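Local coordinates for EDD domain protein, DegV family (Ruminococcus gnavus, PDB 3JR7) that is of unknown function but probably binds lipids, at residues A[114-117]-A[118-122]; A[162-165]-A[166-170]. All blocks are in the same frame, centred on the assembly; numbering follows the deposited sequence.

Contact 1. Residues A[114-117]-A[118-122]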
loop_
_atom_site.group_PDB
_atom_site.type_symbol
_atom_site.label_atom_id
_atom_site.label_comp_id
_atom_site.label_asym_id
_atom_site.label_seq_id
_atom_site.Cartn_x
_atom_site.Cartn_y
_atom_site.Cartn_z
ATOM N N SER A 114 -3.643 -6.568 14.247
ATOM C CA SER A 114 -4.617 -5.733 14.882
ATOM C C SER A 114 -6.027 -5.897 14.316
ATOM O O SER A 114 -6.987 -6.026 15.082
ATOM C CB SER A 114 -4.172 -4.311 14.778
ATOM O OG SER A 114 -5.042 -3.502 15.454
ATOM N N ALA A 115 -6.120 -5.909 12.988
ATOM C CA ALA A 115 -7.358 -6.136 12.271
ATOM C C ALA A 115 -7.974 -7.508 12.627
ATOM O O ALA A 115 -9.180 -7.610 12.831
ATOM C CB ALA A 115 -7.131 -6.037 10.756
ATOM N N VAL A 116 -7.125 -8.537 12.719
ATOM C CA VAL A 116 -7.546 -9.881 13.111
ATOM C C VAL A 116 -8.075 -9.920 14.556
ATOM O O VAL A 116 -9.139 -10.499 14.849
ATOM C CB VAL A 116 -6.408 -10.918 12.863
ATOM C CG1 VAL A 116 -6.751 -12.358 13.516
ATOM C CG2 VAL A 116 -6.141 -11.061 11.361
ATOM N N LEU A 117 -7.355 -9.287 15.465
ATOM C CA LEU A 117 -7.770 -9.227 16.859
ATOM C C LEU A 117 -9.083 -8.420 16.946
ATOM O O LEU A 117 -9.983 -8.752 17.727
ATOM C CB LEU A 117 -6.629 -8.591 17.694
ATOM C CG LEU A 117 -6.639 -8.734 19.180
ATOM C CD1 LEU A 117 -6.705 -10.254 19.549
ATOM C CD2 LEU A 117 -5.347 -8.062 19.734
ATOM N N GLY A 118 -9.202 -7.361 16.148
ATOM C CA GLY A 118 -10.435 -6.607 16.093
ATOM C C GLY A 118 -11.637 -7.477 15.726
ATOM O O GLY A 118 -12.747 -7.276 16.234
ATOM N N LYS A 119 -11.417 -8.432 14.836
ATOM C CA LYS A 119 -12.463 -9.382 14.474
ATOM C C LYS A 119 -12.814 -10.305 15.666
ATOM O O LYS A 119 -13.992 -10.605 15.921
ATOM C CB LYS A 119 -12.044 -10.191 13.234
ATOM C CG LYS A 119 -12.955 -11.329 12.941
ATOM C CD LYS A 119 -12.514 -12.100 11.727
ATOM C CE LYS A 119 -13.454 -13.299 11.530
ATOM N NZ LYS A 119 -13.313 -13.943 10.220
ATOM N N ASN A 120 -11.804 -10.713 16.432
ATOM C CA ASN A 120 -12.067 -11.551 17.612
ATOM C C ASN A 120 -12.903 -10.783 18.636
ATOM O O ASN A 120 -13.896 -11.303 19.159
ATOM C CB ASN A 120 -10.758 -12.080 18.182
ATOM C CG ASN A 120 -10.094 -13.060 17.229
ATOM O OD1 ASN A 120 -10.764 -13.668 16.413
ATOM N ND2 ASN A 120 -8.792 -13.180 17.288
ATOM N N LEU A 121 -12.541 -9.528 18.869
ATOM C CA LEU A 121 -13.278 -8.664 19.783
ATOM C C LEU A 121 -14.695 -8.463 19.262
ATOM O O LEU A 121 -15.672 -8.556 20.032
ATOM C CB LEU A 121 -12.560 -7.313 19.967
ATOM C CG LEU A 121 -11.156 -7.392 20.601
ATOM C CD1 LEU A 121 -10.545 -5.975 20.640
ATOM C CD2 LEU A 121 -11.229 -8.063 22.008
ATOM N N TYR A 122 -14.826 -8.186 17.968
ATOM C CA TYR A 122 -16.182 -8.047 17.357
ATOM C C TYR A 122 -17.084 -9.223 17.710
ATOM O O TYR A 122 -18.251 -9.049 18.090
ATOM C CB TYR A 122 -16.130 -7.897 15.804
ATOM C CG TYR A 122 -17.500 -7.668 15.239
ATOM C CD1 TYR A 122 -18.015 -6.388 15.115
ATOM C CD2 TYR A 122 -18.318 -8.727 14.933
ATOM C CE1 TYR A 122 -19.311 -6.180 14.666
ATOM C CE2 TYR A 122 -19.633 -8.517 14.476
ATOM C CZ TYR A 122 -20.100 -7.253 14.360
ATOM O OH TYR A 122 -21.390 -7.057 13.955
#
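Helix 111-126 is the crossover helix of the beta-alpha-beta unit that joins parallel strands 98-103 and 130-135, and Ser114-Leu117 and Gly118-Tyr122 are consecutive parts of it. The backbone is held by regular i to i+4 bonds. Gly118 N donates to Ser114 O at 2.8 Å, and Leu121 N donates to Leu117 O at 2.9 Å. The second is the straighter, with an N-H...O angle of 167°. Between them, Lys119 N bonds Ala115 O and Asn120 N bonds Val116 O. Ala115 O also accepts from the hydroxyl of Tyr92.

The side chains mostly splay outward, and few of them meet each other. Ala115 faces the sheet and packs on Val101, Thr103 and Val133. Ser114 lies against helix 85-92, and its OG is hydrogen-bonded to Pro83 O. Lys119 sets CB 3.3 Å from Val116 O, and then its chain leaves the turn. CG is anti to the backbone N (chi1 170°) and the rest is extended, which carries NZ away towards strand 130-135. There Lys119 NZ is hydrogen-bonded to Ile131 O and ties the helix to the strand.

Asn120 turns the other way. Its CG is anti to the carbonyl carbon and beside the backbone N, which folds the amide back along the helix towards the preceding turn. There Asn120 ND2 lies 3.6 Å from Val116 O and 4.2 Å from Leu117 CD1, the latter a loose contact between an amide and a methyl group. The branch point of Leu121 leans back over the carbonyl that its own backbone N grips, with Leu121 CG 3.4 Å from Leu117 O.

Contact 2. Residues A[162-165]-A[166-170]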
loop_
_atom_site.group_PDB
_atom_site.type_symbol
_atom_site.label_atom_id
_atom_site.label_comp_id
_atom_site.label_asym_id
_atom_site.label_seq_id
_atom_site.Cartn_x
_atom_site.Cartn_y
_atom_site.Cartn_z
ATOM N N GLU A 162 -16.357 -16.557 -2.346
ATOM C CA GLU A 162 -15.777 -16.394 -3.682
ATOM C C GLU A 162 -14.922 -15.121 -3.813
ATOM O O GLU A 162 -13.833 -15.144 -4.409
ATOM C CB GLU A 162 -16.821 -16.435 -4.798
ATOM C CG GLU A 162 -17.350 -17.852 -5.109
ATOM C CD GLU A 162 -18.669 -17.874 -5.879
ATOM O OE1 GLU A 162 -19.303 -16.809 -5.991
ATOM O OE2 GLU A 162 -19.089 -18.972 -6.356
ATOM N N VAL A 163 -15.396 -14.033 -3.240
ATOM C CA VAL A 163 -14.617 -12.805 -3.227
ATOM C C VAL A 163 -13.308 -13.071 -2.461
ATOM O O VAL A 163 -12.219 -12.699 -2.928
ATOM C CB VAL A 163 -15.378 -11.630 -2.577
ATOM C CG1 VAL A 163 -14.443 -10.367 -2.440
ATOM C CG2 VAL A 163 -16.708 -11.291 -3.324
ATOM N N VAL A 164 -13.391 -13.702 -1.300
ATOM C CA VAL A 164 -12.166 -14.016 -0.499
ATOM C C VAL A 164 -11.167 -14.843 -1.329
ATOM O O VAL A 164 -9.955 -14.494 -1.434
ATOM C CB VAL A 164 -12.519 -14.728 0.834
ATOM C CG1 VAL A 164 -11.284 -15.279 1.517
ATOM C CG2 VAL A 164 -13.258 -13.740 1.794
ATOM N N GLU A 165 -11.656 -15.929 -1.950
ATOM C CA GLU A 165 -10.774 -16.732 -2.787
ATOM C C GLU A 165 -10.174 -15.931 -3.944
ATOM O O GLU A 165 -8.956 -16.038 -4.195
ATOM C CB GLU A 165 -11.484 -17.992 -3.293
ATOM C CG GLU A 165 -10.630 -18.854 -4.245
ATOM C CD GLU A 165 -11.299 -20.178 -4.667
ATOM O OE1 GLU A 165 -12.532 -20.219 -4.689
ATOM O OE2 GLU A 165 -10.594 -21.140 -5.035
ATOM N N SER A 166 -10.993 -15.168 -4.677
ATOM C CA SER A 166 -10.500 -14.435 -5.860
ATOM C C SER A 166 -9.477 -13.381 -5.480
ATOM O O SER A 166 -8.481 -13.173 -6.194
ATOM C CB SER A 166 -11.614 -13.760 -6.672
ATOM O OG SER A 166 -12.542 -14.748 -7.068
ATOM N N VAL A 167 -9.711 -12.726 -4.346
ATOM C CA VAL A 167 -8.820 -11.676 -3.905
ATOM C C VAL A 167 -7.520 -12.240 -3.354
ATOM O O VAL A 167 -6.470 -11.685 -3.612
ATOM C CB VAL A 167 -9.507 -10.755 -2.892
ATOM C CG1 VAL A 167 -8.493 -9.797 -2.271
ATOM C CG2 VAL A 167 -10.689 -9.993 -3.598
ATOM N N GLU A 168 -7.584 -13.326 -2.580
ATOM C CA GLU A 168 -6.368 -13.981 -2.134
ATOM C C GLU A 168 -5.528 -14.438 -3.332
ATOM O O GLU A 168 -4.300 -14.339 -3.271
ATOM C CB GLU A 168 -6.622 -15.118 -1.117
ATOM C CG GLU A 168 -7.172 -14.640 0.241
ATOM C CD GLU A 168 -6.125 -13.950 1.194
ATOM O OE1 GLU A 168 -4.906 -13.866 0.771
ATOM O OE2 GLU A 168 -6.536 -13.542 2.369
ATOM N N CYS A 169 -6.169 -14.900 -4.409
ATOM C CA CYS A 169 -5.447 -15.257 -5.638
ATOM C C CYS A 169 -4.772 -14.004 -6.224
ATOM O O CYS A 169 -3.587 -14.011 -6.549
ATOM C CB CYS A 169 -6.384 -15.886 -6.689
ATOM S SG CYS A 169 -5.601 -16.101 -8.349
ATOM N N TYR A 170 -5.538 -12.941 -6.357
ATOM C CA TYR A 170 -4.968 -11.688 -6.817
ATOM C C TYR A 170 -3.736 -11.269 -5.987
ATOM O O TYR A 170 -2.704 -10.861 -6.563
ATOM C CB TYR A 170 -6.020 -10.560 -6.852
ATOM C CG TYR A 170 -5.357 -9.236 -7.220
ATOM C CD1 TYR A 170 -4.747 -9.078 -8.462
ATOM C CD2 TYR A 170 -5.280 -8.181 -6.321
ATOM C CE1 TYR A 170 -4.078 -7.909 -8.796
ATOM C CE2 TYR A 170 -4.638 -6.989 -6.661
ATOM C CZ TYR A 170 -4.029 -6.872 -7.895
ATOM O OH TYR A 170 -3.346 -5.731 -8.242
#
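Val163 and Val167 lie side by side on helix 160-173 and point the same way, one helical turn apart. This i to i+4 pair belongs to the buried face of the helix. Val163 CG1 meets Val167 CG2 at 3.9 Å. Val167 CG2 is anti to its carbonyl carbon, which swings this methyl back towards Val163. Around the pair, Val167 packs on Ile146 and Val150 of helix 141-155 and on Phe134, while Val163 touches Met158.

Glu168 CG lies over Val164 O, and its OE2 is hydrogen-bonded to His132 NE2. Cys169 is exposed and has been seen in an interchain disulfide.

Ser166 leans back along the helix. Its OG is anti to the carbonyl carbon (chi1 -57°), beside its own backbone N. Ser166 N and Ser166 OG both hydrogen-bond to Glu162 O, from opposite faces of its carbonyl plane. An alanine here would keep the backbone bond but is likely to leave Glu162 O without its second donor. Ser166 N lies 2.9 Å from Glu162 O, tilted from the plane. Ser166 OG lies 3.0 Å from Glu162 O, above its carbonyl plane.

Contacts 1 and 2 are short lengths of two different helices, 111-126 and 160-173, and they come in series along the chain. Their centres are 20 Å apart and their nearest atoms about 8 Å, so they do not touch. Strand 130-135 connects them: Val133 meets Ala115 and Val116 of contact 1, while His132 and Phe134 meet contact 2. The neighbouring residues of the strand thus serve helices on opposite faces of one sheet. Near contact 1, a bound sodium ion lies about 9 Å from the side chain of Ser114. Contact 2 carries Cys169, for which an interchain disulfide has been seen.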